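SusD-like carbohydrate binding protein BF1063 (Bacteroides fragilis NCTC 9343, PDB 3I4G) probably binds carbohydrate at the outer membrane of the cell, as a SusD-family lipoprotein of the kind that captures glycans for uptake. Local coordinates at residues L81-A86 with T512-Q517; K97-C102 with T131-L136; C196-L201 with M225-N230; A328-T333 with M361-F366. All coordinates share one frame; numbering follows the deposited sequence.

Interaction 1: residues L81-A86 with T512-Q517; sequences LTADNA and TWPIPQ
Ala83 and Leu81 pack against Pro514 and the start of helix 517-522, joining the N-terminal helical part of this SusD-family fold to its C-terminal end. Both segments are loops that lead into helices: Asn85 is the N-cap residue of helix 86-109, and Pro516 holds the same position before helix 517-522. A type I beta turn from Thr82 to Asn85 bends the first loop, and its exposed flank is tied by Thr82 OG1 donating to Asp84 OD1.

Leu81 shows how an apolar chain fills the inner end. CB already points at the second loop, and chi1 of -178° carries CG on in that direction. CG lies 4.0 Å from Pro514 CD; beyond it, CD2 comes 3.7 Å from Pro514 CD and 3.9 Å from Trp513 CD1. Leucine's apolar, flexible chain thus carries CD2 into the angle between the proline ring and the indole. The indole is itself anchored by its NE1 bond to Tyr455 and stacked on Tyr139.

At the turn, the small Ala83 lets the proline ring lie against its backbone, CA 3.7 Å from Pro514 CG. Pro516 has no N-H, and its CA-H instead makes a contact with Ala83 O. The hydrogen-bond donor is Gln517 N, 2.9 Å from Ala83 O, reaching that oxygen from above the carbonyl plane, 53° out of it.

Interaction 2: residues K97-C102 with T131-L136; sequences KRIGYC and TQYFYL. With EDO (1,2-ethanediol), chain G.
Two neighbouring helices of the SusD-like N-terminal region, 86-109 and 116-139, pack nearly antiparallel here, their short segments 10.2 Å apart at the axes with 150° between directions. Ile99 provides most of the apolar contact. Its CD1 methyl rests over one face of the Tyr133 ring, 3.7 Å from the centroid, a CH-pi contact displaced toward the rim. The same methyl touches Leu136 CD1, while CG1 runs past Gln132 CB in the opposite sense at 3.7 Å. A beta-branched residue suits this place because CG2 is left to meet the hydroxyl end of Tyr133, whose OH is bonded to Val146 O.

The polar half is built by Arg98 and Gln132, whose chains cross at about a right angle. Arg98 is extended as far as CD and then bends at chi3 (-78°), which brings the NH1 edge of the guanidinium to Gln132 OE1; the guanidinium and amide planes stand 66° apart. NH1 makes a weak bond of 3.1 Å to Gln132 OE1, and its stronger partner is Asp46, in a salt bridge. NE and NH2 reach the carbonyls of Leu31 and Tyr32, so this buried charge is held from several directions. Gln132 is steadied in turn, NE2 donating to Thr131 OG1 at 3.0 Å. At the guanidinium's far edge, Arg98 NH2 donates to O1 of a 1,2-ethanediol, probably from the crystallisation liquor, 3.0 Å away.

Interaction 3: residues C196-L201 with M225-N230; sequences CKQAAL and MELGDN
Gln198 reaches across to Asp229 and Asn230 and carries the closely fitted, buried side of this contact. Its chain leaves CB with CG beside the backbone N and bends at chi2 (91°), bringing the amide across the Asp229 carboxylate. NE2 donates to Asp229 OD2 at 2.9 Å, the oxygen lying near the amide plane while the nitrogen stands 51° out of the carboxylate plane. A water accepts from Gln198 NE2 at 2.8 Å and from Asp229 N, and donates to Asn230 OD1 at 2.7 Å; Asn230 ND2 donates to Lys249 O. Glutamine suits the spot because an amide can also accept: OE1 takes a bond from Phe184 N. Asp229 OD1 forms a salt bridge with Arg183.

The segments are the start of helix 197-211 and the end of helix 214-227, consecutive helices of this helix-rich SusD-family fold. Gly228 ends the second with a positive phi of 81°, a backbone shape in which a CB would collide with the carbonyl oxygen of Leu227, so glycine suits it.

At its inner end Leu227 CD1 touches the buried Leu201 CD1 at 4.0 Å and lies 3.7 Å from Gln198 NE2. The more open side is looser: Leu227 CD1 meets Lys197 CD at 4.0 Å. Lysine serves here by its methylenes, folding at chi3 and chi4 as NZ turns back to Ala178 O.

Interaction 4: residues A328-T333 with M361-F366; sequences AIFMGT and MMRKYF
Arg363 grips the backbone oxygen of Ile329 end-on, with NH1 at 2.9 Å and NH2 at 3.0 Å. This fastens a two-stranded beta hairpin, strands 329-330 and 333-334 joined by a type I' turn, to the type II turn that follows strand 360-362. The oxygen lies in the guanidinium plane; NH1 is in the carbonyl plane, whereas NH2 is tilted 33° from it. Arginine fits because its two terminal nitrogens can serve a single acceptor. A salt bridge from NH1 to Glu368 adds a second anchor, and Glu368 also accepts from Met331 N on the hairpin.

Moving outward, Phe330 and Arg363 run past each other in opposite directions, with the ring and guanidinium planes 53° apart. Arg363 NH1 sits at the Phe330 ring edge, 3.7 Å from CD1, and Arg363 CG is a further neighbour of CD1 at 3.9 Å. With CG anti to the backbone N (chi1 -180°), the phenylalanine extends toward the second segment, and its ring also stacks on Tyr324 of strand 323-325. This long aromatic spans from the hairpin to Phe366. On the outer side, the selenomethionine Met331 brings CE 4.3 Å from Phe366 CB. The closer apolar touch is at the ring's far end, where Phe330 CZ lies 3.7 Å from the same CB.

Interaction 1 joins loops 426 residues apart in sequence, and the other three are nested within the loop it closes, following one another as 2, 3 and 4. Interactions 1 and 2 are linked by helix 86-109, which begins in the loop of the first and carries one side of the second; their centres are 18 Å apart. Phe134 on helix 116-139 packs against helix 197-211, connecting interaction 2 to interaction 3, with centres 22 Å apart. The centres of interactions 2 and 4 are 35 Å apart, on opposite sides of the chain's centre, interaction 4 lying among short strands. The contacts thus span the helical N-terminal part and the C-terminal SusD region of a single chain.

Interaction 1: residues L81-A86 with T512-Q517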
loop_
_atom_site.group_PDB
_atom_site.type_symbol
_atom_site.label_atom_id
_atom_site.label_comp_id
_atom_site.label_asym_id
_atom_site.label_seq_id
_atom_site.Cartn_x
_atom_site.Cartn_y
_atom_site.Cartn_z
ATOM N N LEU A 81 3.800 -14.889 13.991
ATOM C CA LEU A 81 4.852 -13.871 14.157
ATOM C C LEU A 81 5.551 -13.990 15.493
ATOM O O LEU A 81 4.908 -13.988 16.545
ATOM C CB LEU A 81 4.253 -12.472 14.037
ATOM C CG LEU A 81 5.211 -11.284 14.127
ATOM C CD1 LEU A 81 6.331 -11.382 13.111
ATOM C CD2 LEU A 81 4.413 -10.019 13.938
ATOM N N THR A 82 6.884 -14.033 15.434
ATOM C CA THR A 82 7.734 -14.020 16.604
ATOM C C THR A 82 8.754 -12.884 16.483
ATOM O O THR A 82 8.969 -12.350 15.402
ATOM C CB THR A 82 8.453 -15.370 16.807
ATOM O OG1 THR A 82 9.201 -15.704 15.650
ATOM C CG2 THR A 82 7.447 -16.489 17.074
ATOM N N ALA A 83 9.368 -12.515 17.607
ATOM C CA ALA A 83 10.199 -11.329 17.651
ATOM C C ALA A 83 11.478 -11.399 16.861
ATOM O O ALA A 83 12.043 -10.342 16.566
ATOM C CB ALA A 83 10.489 -10.910 19.121
ATOM N N ASP A 84 11.919 -12.601 16.488
ATOM C CA ASP A 84 13.121 -12.767 15.677
ATOM C C ASP A 84 12.844 -12.703 14.169
ATOM O O ASP A 84 13.729 -12.994 13.349
ATOM C CB ASP A 84 13.838 -14.080 16.013
ATOM C CG ASP A 84 13.002 -15.284 15.751
ATOM O OD1 ASP A 84 11.802 -15.139 15.366
ATOM O OD2 ASP A 84 13.551 -16.406 15.885
ATOM N N ASN A 85 11.653 -12.272 13.773
ATOM C CA ASN A 85 11.284 -12.196 12.362
ATOM C C ASN A 85 12.175 -11.207 11.597
ATOM O O ASN A 85 12.331 -10.048 12.035
ATOM C CB ASN A 85 9.774 -11.864 12.304
ATOM C CG ASN A 85 9.220 -11.825 10.901
ATOM O OD1 ASN A 85 9.518 -10.921 10.119
ATOM N ND2 ASN A 85 8.368 -12.799 10.592
ATOM N N ALA A 86 12.735 -11.637 10.459
ATOM C CA ALA A 86 13.659 -10.794 9.706
ATOM C C ALA A 86 12.969 -9.616 9.048
ATOM O O ALA A 86 13.589 -8.570 8.864
ATOM C CB ALA A 86 14.349 -11.617 8.635
ATOM N N THR A 512 -0.439 -6.115 17.089
ATOM C CA THR A 512 0.784 -5.390 17.424
ATOM C C THR A 512 1.984 -6.264 17.066
ATOM O O THR A 512 2.041 -7.456 17.450
ATOM C CB THR A 512 0.836 -5.072 18.911
ATOM O OG1 THR A 512 -0.332 -4.340 19.309
ATOM C CG2 THR A 512 2.037 -4.186 19.231
ATOM N N TRP A 513 2.952 -5.713 16.350
ATOM C CA TRP A 513 4.184 -6.440 16.066
ATOM C C TRP A 513 5.076 -6.293 17.303
ATOM O O TRP A 513 5.151 -5.212 17.865
ATOM C CB TRP A 513 4.930 -5.857 14.878
ATOM C CG TRP A 513 4.220 -5.845 13.562
ATOM C CD1 TRP A 513 3.027 -6.411 13.227
ATOM C CD2 TRP A 513 4.755 -5.309 12.354
ATOM N NE1 TRP A 513 2.754 -6.191 11.889
ATOM C CE2 TRP A 513 3.815 -5.527 11.324
ATOM C CE3 TRP A 513 5.961 -4.670 12.044
ATOM C CZ2 TRP A 513 4.036 -5.092 10.030
ATOM C CZ3 TRP A 513 6.156 -4.215 10.804
ATOM C CH2 TRP A 513 5.217 -4.436 9.795
ATOM N N PRO A 514 5.780 -7.375 17.704
ATOM C CA PRO A 514 6.720 -7.270 18.829
ATOM C C PRO A 514 7.950 -6.445 18.446
ATOM O O PRO A 514 8.313 -6.348 17.270
ATOM C CB PRO A 514 7.121 -8.710 19.078
ATOM C CG PRO A 514 7.021 -9.344 17.717
ATOM C CD PRO A 514 5.801 -8.694 17.072
ATOM N N ILE A 515 8.594 -5.842 19.439
ATOM C CA ILE A 515 9.846 -5.198 19.221
ATOM C C ILE A 515 10.843 -6.262 18.736
ATOM O O ILE A 515 10.884 -7.349 19.295
ATOM C CB ILE A 515 10.364 -4.597 20.551
ATOM C CG1 ILE A 515 9.433 -3.538 21.149
ATOM C CG2 ILE A 515 11.760 -3.974 20.340
ATOM C CD1 ILE A 515 9.204 -2.336 20.284
ATOM N N PRO A 516 11.641 -5.956 17.705
ATOM C CA PRO A 516 12.565 -6.979 17.245
ATOM C C PRO A 516 13.472 -7.502 18.361
ATOM O O PRO A 516 13.940 -6.737 19.201
ATOM C CB PRO A 516 13.370 -6.255 16.162
ATOM C CG PRO A 516 12.433 -5.189 15.661
ATOM C CD PRO A 516 11.691 -4.755 16.866
ATOM N N GLN A 517 13.725 -8.804 18.322
ATOM C CA GLN A 517 14.450 -9.487 19.391
ATOM C C GLN A 517 15.819 -8.874 19.636
ATOM O O GLN A 517 16.237 -8.755 20.801
ATOM C CB GLN A 517 14.622 -10.976 19.070
ATOM C CG GLN A 517 15.155 -11.803 20.208
ATOM C CD GLN A 517 14.200 -11.834 21.367
ATOM O OE1 GLN A 517 13.030 -12.221 21.200
ATOM N NE2 GLN A 517 14.685 -11.446 22.556
#

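Interaction 2: residues K97-C102 with T131-L136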
loop_
_atom_site.group_PDB
_atom_site.type_symbol
_atom_site.label_atom_id
_atom_site.label_comp_id
_atom_site.label_asym_id
_atom_site.label_seq_id
_atom_site.Cartn_x
_atom_site.Cartn_y
_atom_site.Cartn_z
ATOM N N LYS A 97 16.954 4.190 10.843
ATOM C CA LYS A 97 18.065 4.735 10.043
ATOM C C LYS A 97 17.623 6.068 9.425
ATOM O O LYS A 97 18.333 7.074 9.551
ATOM C CB LYS A 97 18.527 3.771 8.960
ATOM C CG LYS A 97 19.802 4.181 8.256
ATOM C CD LYS A 97 20.428 3.046 7.475
ATOM C CE LYS A 97 21.826 3.419 6.968
ATOM N N ARG A 98 16.457 6.115 8.778
ATOM C CA ARG A 98 16.005 7.349 8.202
ATOM C C ARG A 98 15.749 8.393 9.305
ATOM O O ARG A 98 16.156 9.545 9.146
ATOM C CB ARG A 98 14.734 7.167 7.376
ATOM C CG ARG A 98 14.230 8.515 6.970
ATOM C CD ARG A 98 13.032 8.530 6.118
ATOM N NE ARG A 98 13.297 8.229 4.722
ATOM C CZ ARG A 98 12.902 7.137 4.108
ATOM N NH1 ARG A 98 12.384 6.135 4.783
ATOM N NH2 ARG A 98 13.088 7.021 2.813
ATOM N N ILE A 99 15.147 8.001 10.423
ATOM C CA ILE A 99 14.908 8.932 11.514
ATOM C C ILE A 99 16.224 9.555 11.963
ATOM O O ILE A 99 16.306 10.779 12.134
ATOM C CB ILE A 99 14.190 8.226 12.669
ATOM C CG1 ILE A 99 12.725 7.932 12.280
ATOM C CG2 ILE A 99 14.260 9.073 13.977
ATOM C CD1 ILE A 99 12.072 6.868 13.179
ATOM N N GLY A 100 17.253 8.742 12.126
ATOM C CA GLY A 100 18.533 9.287 12.582
ATOM C C GLY A 100 19.120 10.258 11.599
ATOM O O GLY A 100 19.624 11.302 12.011
ATOM N N TYR A 101 19.048 9.966 10.299
ATOM C CA TYR A 101 19.544 10.918 9.308
ATOM C C TYR A 101 18.679 12.186 9.298
ATOM O O TYR A 101 19.223 13.286 9.130
ATOM C CB TYR A 101 19.642 10.282 7.930
ATOM C CG TYR A 101 20.815 9.330 7.806
ATOM C CD1 TYR A 101 22.130 9.809 7.934
ATOM C CD2 TYR A 101 20.633 7.999 7.530
ATOM C CE1 TYR A 101 23.218 8.945 7.819
ATOM C CE2 TYR A 101 21.726 7.132 7.389
ATOM C CZ TYR A 101 22.992 7.607 7.544
ATOM O OH TYR A 101 24.056 6.729 7.397
ATOM N N CYS A 102 17.367 12.082 9.480
ATOM C CA CYS A 102 16.531 13.272 9.550
ATOM C C CYS A 102 16.905 14.118 10.742
ATOM O O CYS A 102 16.949 15.367 10.660
ATOM C CB CYS A 102 15.044 12.919 9.649
ATOM S SG CYS A 102 14.294 12.222 8.136
ATOM N N THR A 131 6.650 10.468 8.832
ATOM C CA THR A 131 6.098 9.291 8.190
ATOM C C THR A 131 6.671 8.025 8.812
ATOM O O THR A 131 5.961 7.047 8.949
ATOM C CB THR A 131 6.286 9.209 6.665
ATOM O OG1 THR A 131 7.673 9.117 6.319
ATOM C CG2 THR A 131 5.596 10.348 5.929
ATOM N N GLN A 132 7.926 8.024 9.223
ATOM C CA GLN A 132 8.493 6.812 9.815
ATOM C C GLN A 132 7.824 6.498 11.129
ATOM O O GLN A 132 7.509 5.343 11.385
ATOM C CB GLN A 132 10.010 6.969 9.997
ATOM C CG GLN A 132 10.750 7.350 8.722
ATOM C CD GLN A 132 10.492 6.396 7.582
ATOM O OE1 GLN A 132 11.095 5.329 7.511
ATOM N NE2 GLN A 132 9.602 6.789 6.657
ATOM N N TYR A 133 7.612 7.508 11.977
ATOM C CA TYR A 133 6.917 7.293 13.234
ATOM C C TYR A 133 5.451 6.880 12.990
ATOM O O TYR A 133 4.914 6.112 13.751
ATOM C CB TYR A 133 7.036 8.524 14.147
ATOM C CG TYR A 133 8.396 8.599 14.766
ATOM C CD1 TYR A 133 8.784 7.658 15.696
ATOM C CD2 TYR A 133 9.317 9.575 14.390
ATOM C CE1 TYR A 133 10.038 7.688 16.250
ATOM C CE2 TYR A 133 10.573 9.634 14.976
ATOM C CZ TYR A 133 10.921 8.678 15.890
ATOM O OH TYR A 133 12.205 8.661 16.505
ATOM N N PHE A 134 4.819 7.389 11.932
ATOM C CA PHE A 134 3.464 7.010 11.582
ATOM C C PHE A 134 3.374 5.512 11.326
ATOM O O PHE A 134 2.485 4.844 11.867
ATOM C CB PHE A 134 2.998 7.823 10.344
ATOM C CG PHE A 134 1.776 7.257 9.685
ATOM C CD1 PHE A 134 0.513 7.556 10.137
ATOM C CD2 PHE A 134 1.901 6.380 8.627
ATOM C CE1 PHE A 134 -0.585 6.998 9.572
ATOM C CE2 PHE A 134 0.794 5.817 8.036
ATOM C CZ PHE A 134 -0.449 6.129 8.527
ATOM N N TYR A 135 4.271 4.986 10.532
ATOM C CA TYR A 135 4.264 3.553 10.277
ATOM C C TYR A 135 4.719 2.725 11.504
ATOM O O TYR A 135 4.108 1.718 11.825
ATOM C CB TYR A 135 5.097 3.217 9.042
ATOM C CG TYR A 135 4.544 3.719 7.745
ATOM C CD1 TYR A 135 3.420 3.130 7.189
ATOM C CD2 TYR A 135 5.149 4.738 7.040
ATOM C CE1 TYR A 135 2.899 3.602 5.999
ATOM C CE2 TYR A 135 4.635 5.214 5.867
ATOM C CZ TYR A 135 3.497 4.638 5.360
ATOM O OH TYR A 135 2.989 5.092 4.165
ATOM N N LEU A 136 5.754 3.163 12.214
ATOM C CA LEU A 136 6.115 2.471 13.454
ATOM C C LEU A 136 4.949 2.397 14.422
ATOM O O LEU A 136 4.679 1.360 15.036
ATOM C CB LEU A 136 7.308 3.141 14.102
ATOM C CG LEU A 136 8.654 3.028 13.396
ATOM C CD1 LEU A 136 9.612 4.009 14.021
ATOM C CD2 LEU A 136 9.176 1.610 13.471
HETATM C C1 EDO G . 11.829 4.819 -0.477
HETATM O O1 EDO G . 12.768 5.098 0.595
HETATM C C2 EDO G . 11.784 5.941 -1.472
HETATM O O2 EDO G . 11.354 7.160 -0.830
#

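Interaction 3: residues C196-L201 with M225-N230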
loop_
_atom_site.group_PDB
_atom_site.type_symbol
_atom_site.label_atom_id
_atom_site.label_comp_id
_atom_site.label_asym_id
_atom_site.label_seq_id
_atom_site.Cartn_x
_atom_site.Cartn_y
_atom_site.Cartn_z
ATOM N N CYS A 196 4.620 17.570 -1.146
ATOM C CA CYS A 196 3.842 18.783 -1.155
ATOM C C CYS A 196 2.954 18.917 0.090
ATOM O O CYS A 196 2.809 17.991 0.875
ATOM C CB CYS A 196 2.982 18.868 -2.423
ATOM S SG CYS A 196 1.643 17.713 -2.517
ATOM N N LYS A 197 2.359 20.086 0.246
ATOM C CA LYS A 197 1.475 20.391 1.343
ATOM C C LYS A 197 0.426 19.299 1.511
ATOM O O LYS A 197 0.181 18.786 2.598
ATOM C CB LYS A 197 0.807 21.754 1.061
ATOM C CG LYS A 197 -0.137 22.236 2.120
ATOM C CD LYS A 197 -0.737 23.618 1.798
ATOM C CE LYS A 197 0.278 24.718 1.516
ATOM N NZ LYS A 197 1.058 25.025 2.754
ATOM N N GLN A 198 -0.219 18.946 0.408
ATOM C CA GLN A 198 -1.264 17.919 0.422
ATOM C C GLN A 198 -0.762 16.544 0.831
ATOM O O GLN A 198 -1.548 15.761 1.390
ATOM C CB GLN A 198 -1.953 17.858 -0.948
ATOM C CG GLN A 198 -2.818 19.077 -1.269
ATOM C CD GLN A 198 -2.090 20.194 -2.000
ATOM O OE1 GLN A 198 -0.834 20.353 -1.908
ATOM N NE2 GLN A 198 -2.867 20.973 -2.776
ATOM N N ALA A 199 0.494 16.201 0.549
ATOM C CA ALA A 199 1.057 14.923 1.029
ATOM C C ALA A 199 1.104 14.916 2.551
ATOM O O ALA A 199 0.703 13.929 3.202
ATOM C CB ALA A 199 2.451 14.665 0.420
ATOM N N ALA A 200 1.588 16.009 3.136
ATOM C CA ALA A 200 1.610 16.098 4.590
ATOM C C ALA A 200 0.197 16.090 5.187
ATOM O O ALA A 200 -0.039 15.462 6.217
ATOM C CB ALA A 200 2.434 17.346 5.041
ATOM N N LEU A 201 -0.754 16.794 4.557
ATOM C CA LEU A 201 -2.125 16.771 5.041
ATOM C C LEU A 201 -2.758 15.371 4.935
ATOM O O LEU A 201 -3.601 15.016 5.777
ATOM C CB LEU A 201 -3.019 17.801 4.300
ATOM C CG LEU A 201 -2.699 19.259 4.505
ATOM C CD1 LEU A 201 -3.442 20.140 3.495
ATOM C CD2 LEU A 201 -3.060 19.621 5.929
HETATM N N MSE A 225 -9.093 18.779 -0.363
HETATM C CA MSE A 225 -10.166 19.047 -1.332
HETATM C C MSE A 225 -10.364 20.547 -1.578
HETATM O O MSE A 225 -10.448 20.982 -2.727
HETATM C CB MSE A 225 -11.453 18.388 -0.841
HETATM C CG MSE A 225 -11.385 16.873 -0.673
HETATM SE SE MSE A 225 -12.780 16.116 0.371
HETATM C CE MSE A 225 -14.348 16.521 -0.845
ATOM N N GLU A 226 -10.374 21.347 -0.525
ATOM C CA GLU A 226 -10.644 22.779 -0.663
ATOM C C GLU A 226 -9.480 23.575 -1.268
ATOM O O GLU A 226 -9.693 24.656 -1.822
ATOM C CB GLU A 226 -11.075 23.334 0.693
ATOM C CG GLU A 226 -12.462 22.860 1.084
ATOM C CD GLU A 226 -12.915 23.386 2.419
ATOM O OE1 GLU A 226 -12.061 23.538 3.336
ATOM O OE2 GLU A 226 -14.132 23.629 2.550
ATOM N N LEU A 227 -8.263 23.050 -1.193
ATOM C CA LEU A 227 -7.143 23.674 -1.888
ATOM C C LEU A 227 -7.391 23.632 -3.396
ATOM O O LEU A 227 -7.022 24.549 -4.146
ATOM C CB LEU A 227 -5.808 23.012 -1.533
ATOM C CG LEU A 227 -5.187 23.449 -0.206
ATOM C CD1 LEU A 227 -4.211 22.423 0.321
ATOM C CD2 LEU A 227 -4.540 24.829 -0.377
ATOM N N GLY A 228 -8.022 22.568 -3.863
ATOM C CA GLY A 228 -8.474 22.544 -5.253
ATOM C C GLY A 228 -7.457 22.208 -6.308
ATOM O O GLY A 228 -7.692 22.408 -7.490
ATOM N N ASP A 229 -6.305 21.688 -5.904
ATOM C CA ASP A 229 -5.230 21.342 -6.843
ATOM C C ASP A 229 -5.362 19.948 -7.398
ATOM O O ASP A 229 -4.674 19.622 -8.379
ATOM C CB ASP A 229 -3.840 21.422 -6.188
ATOM C CG ASP A 229 -3.472 22.793 -5.679
ATOM O OD1 ASP A 229 -4.160 23.757 -6.000
ATOM O OD2 ASP A 229 -2.430 22.881 -4.975
ATOM N N ASN A 230 -6.197 19.104 -6.773
ATOM C CA ASN A 230 -6.273 17.708 -7.132
ATOM C C ASN A 230 -7.639 17.311 -7.676
ATOM O O ASN A 230 -8.657 17.938 -7.418
ATOM C CB ASN A 230 -5.902 16.900 -5.901
ATOM C CG ASN A 230 -4.489 17.188 -5.441
ATOM O OD1 ASN A 230 -4.271 17.856 -4.417
ATOM N ND2 ASN A 230 -3.522 16.736 -6.214
HETATM O O HOH W 1 -5.486 20.064 -3.436
#

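Interaction 4: residues A328-T333 with M361-F366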
loop_
_atom_site.group_PDB
_atom_site.type_symbol
_atom_site.label_atom_id
_atom_site.label_comp_id
_atom_site.label_asym_id
_atom_site.label_seq_id
_atom_site.Cartn_x
_atom_site.Cartn_y
_atom_site.Cartn_z
ATOM N N ALA A 328 -6.902 -14.552 -19.690
ATOM C CA ALA A 328 -6.775 -13.119 -19.902
ATOM C C ALA A 328 -5.565 -12.809 -20.756
ATOM O O ALA A 328 -4.617 -13.585 -20.782
ATOM C CB ALA A 328 -6.662 -12.380 -18.531
ATOM N N ILE A 329 -5.618 -11.681 -21.456
ATOM C CA ILE A 329 -4.492 -11.158 -22.203
ATOM C C ILE A 329 -3.737 -10.175 -21.328
ATOM O O ILE A 329 -4.320 -9.289 -20.718
ATOM C CB ILE A 329 -4.958 -10.482 -23.500
ATOM C CG1 ILE A 329 -5.674 -11.504 -24.388
ATOM C CG2 ILE A 329 -3.754 -9.856 -24.242
ATOM C CD1 ILE A 329 -4.818 -12.614 -24.942
ATOM N N PHE A 330 -2.423 -10.330 -21.289
ATOM C CA PHE A 330 -1.505 -9.455 -20.547
ATOM C C PHE A 330 -0.246 -9.297 -21.360
ATOM O O PHE A 330 0.364 -10.281 -21.761
ATOM C CB PHE A 330 -1.213 -10.042 -19.166
ATOM C CG PHE A 330 -0.281 -9.193 -18.360
ATOM C CD1 PHE A 330 -0.699 -8.061 -17.693
ATOM C CD2 PHE A 330 1.053 -9.516 -18.301
ATOM C CE1 PHE A 330 0.205 -7.286 -16.968
ATOM C CE2 PHE A 330 1.940 -8.742 -17.550
ATOM C CZ PHE A 330 1.514 -7.640 -16.895
HETATM N N MSE A 331 0.150 -8.060 -21.596
HETATM C CA MSE A 331 1.320 -7.798 -22.441
HETATM C C MSE A 331 1.185 -8.502 -23.802
HETATM O O MSE A 331 2.158 -9.028 -24.371
HETATM C CB MSE A 331 2.652 -8.141 -21.742
HETATM C CG MSE A 331 2.974 -7.182 -20.671
HETATM SE SE MSE A 331 4.716 -7.568 -19.863
HETATM C CE MSE A 331 4.802 -6.028 -18.803
ATOM N N GLY A 332 -0.033 -8.513 -24.322
ATOM C CA GLY A 332 -0.270 -8.992 -25.673
ATOM C C GLY A 332 -0.371 -10.486 -25.860
ATOM O O GLY A 332 -0.545 -10.940 -26.981
ATOM N N THR A 333 -0.194 -11.272 -24.806
ATOM C CA THR A 333 -0.271 -12.720 -24.925
ATOM C C THR A 333 -1.101 -13.265 -23.778
ATOM O O THR A 333 -1.264 -12.633 -22.728
ATOM C CB THR A 333 1.134 -13.390 -24.965
ATOM O OG1 THR A 333 1.855 -13.144 -23.744
ATOM C CG2 THR A 333 1.959 -12.858 -26.181
HETATM N N MSE A 361 -2.936 -13.081 -10.936
HETATM C CA MSE A 361 -1.749 -12.259 -10.979
HETATM C C MSE A 361 -2.146 -10.800 -10.891
HETATM O O MSE A 361 -3.306 -10.449 -11.133
HETATM C CB MSE A 361 -0.970 -12.520 -12.251
HETATM C CG MSE A 361 -0.394 -13.917 -12.368
HETATM SE SE MSE A 361 1.080 -14.184 -11.041
HETATM C CE MSE A 361 2.346 -13.231 -11.868
HETATM N N MSE A 362 -1.182 -9.938 -10.561
HETATM C CA MSE A 362 -1.437 -8.499 -10.509
HETATM C C MSE A 362 -1.156 -7.842 -11.848
HETATM O O MSE A 362 -0.070 -7.929 -12.385
HETATM C CB MSE A 362 -0.562 -7.829 -9.426
HETATM C CG MSE A 362 -0.762 -6.322 -9.325
HETATM SE SE MSE A 362 0.247 -5.572 -7.833
HETATM C CE MSE A 362 1.918 -5.683 -8.633
ATOM N N ARG A 363 -2.155 -7.142 -12.372
ATOM C CA ARG A 363 -2.026 -6.329 -13.599
ATOM C C ARG A 363 -1.582 -4.903 -13.266
ATOM O O ARG A 363 -0.862 -4.266 -14.049
ATOM C CB ARG A 363 -3.358 -6.292 -14.367
ATOM C CG ARG A 363 -3.213 -5.747 -15.773
ATOM C CD ARG A 363 -4.517 -5.547 -16.497
ATOM N NE ARG A 363 -5.229 -6.771 -16.861
ATOM C CZ ARG A 363 -5.035 -7.451 -17.988
ATOM N NH1 ARG A 363 -4.064 -7.126 -18.828
ATOM N NH2 ARG A 363 -5.776 -8.512 -18.252
ATOM N N LYS A 364 -2.031 -4.373 -12.136
ATOM C CA LYS A 364 -1.704 -3.010 -11.706
ATOM C C LYS A 364 -0.194 -2.828 -11.680
ATOM O O LYS A 364 0.529 -3.745 -11.311
ATOM C CB LYS A 364 -2.303 -2.724 -10.349
ATOM C CG LYS A 364 -2.200 -1.277 -9.886
ATOM C CD LYS A 364 -3.018 -0.997 -8.627
ATOM C CE LYS A 364 -4.532 -0.813 -8.925
ATOM N NZ LYS A 364 -5.357 -0.538 -7.707
ATOM N N TYR A 365 0.239 -1.618 -12.094
ATOM C CA TYR A 365 1.627 -1.126 -12.115
ATOM C C TYR A 365 2.433 -1.517 -13.354
ATOM O O TYR A 365 3.567 -1.079 -13.494
ATOM C CB TYR A 365 2.392 -1.552 -10.852
ATOM C CG TYR A 365 1.830 -1.083 -9.547
ATOM C CD1 TYR A 365 1.890 0.254 -9.158
ATOM C CD2 TYR A 365 1.242 -1.985 -8.664
ATOM C CE1 TYR A 365 1.360 0.682 -7.955
ATOM C CE2 TYR A 365 0.691 -1.555 -7.473
ATOM C CZ TYR A 365 0.768 -0.235 -7.106
ATOM O OH TYR A 365 0.273 0.155 -5.906
ATOM N N PHE A 366 1.836 -2.292 -14.255
ATOM C CA PHE A 366 2.543 -2.763 -15.469
ATOM C C PHE A 366 1.992 -2.130 -16.726
ATOM O O PHE A 366 0.883 -2.419 -17.138
ATOM C CB PHE A 366 2.516 -4.303 -15.538
ATOM C CG PHE A 366 3.124 -4.957 -14.312
ATOM C CD1 PHE A 366 4.441 -4.691 -13.936
ATOM C CD2 PHE A 366 2.405 -5.784 -13.518
ATOM C CE1 PHE A 366 4.978 -5.237 -12.793
ATOM C CE2 PHE A 366 2.958 -6.332 -12.372
ATOM C CZ PHE A 366 4.237 -6.072 -12.013
#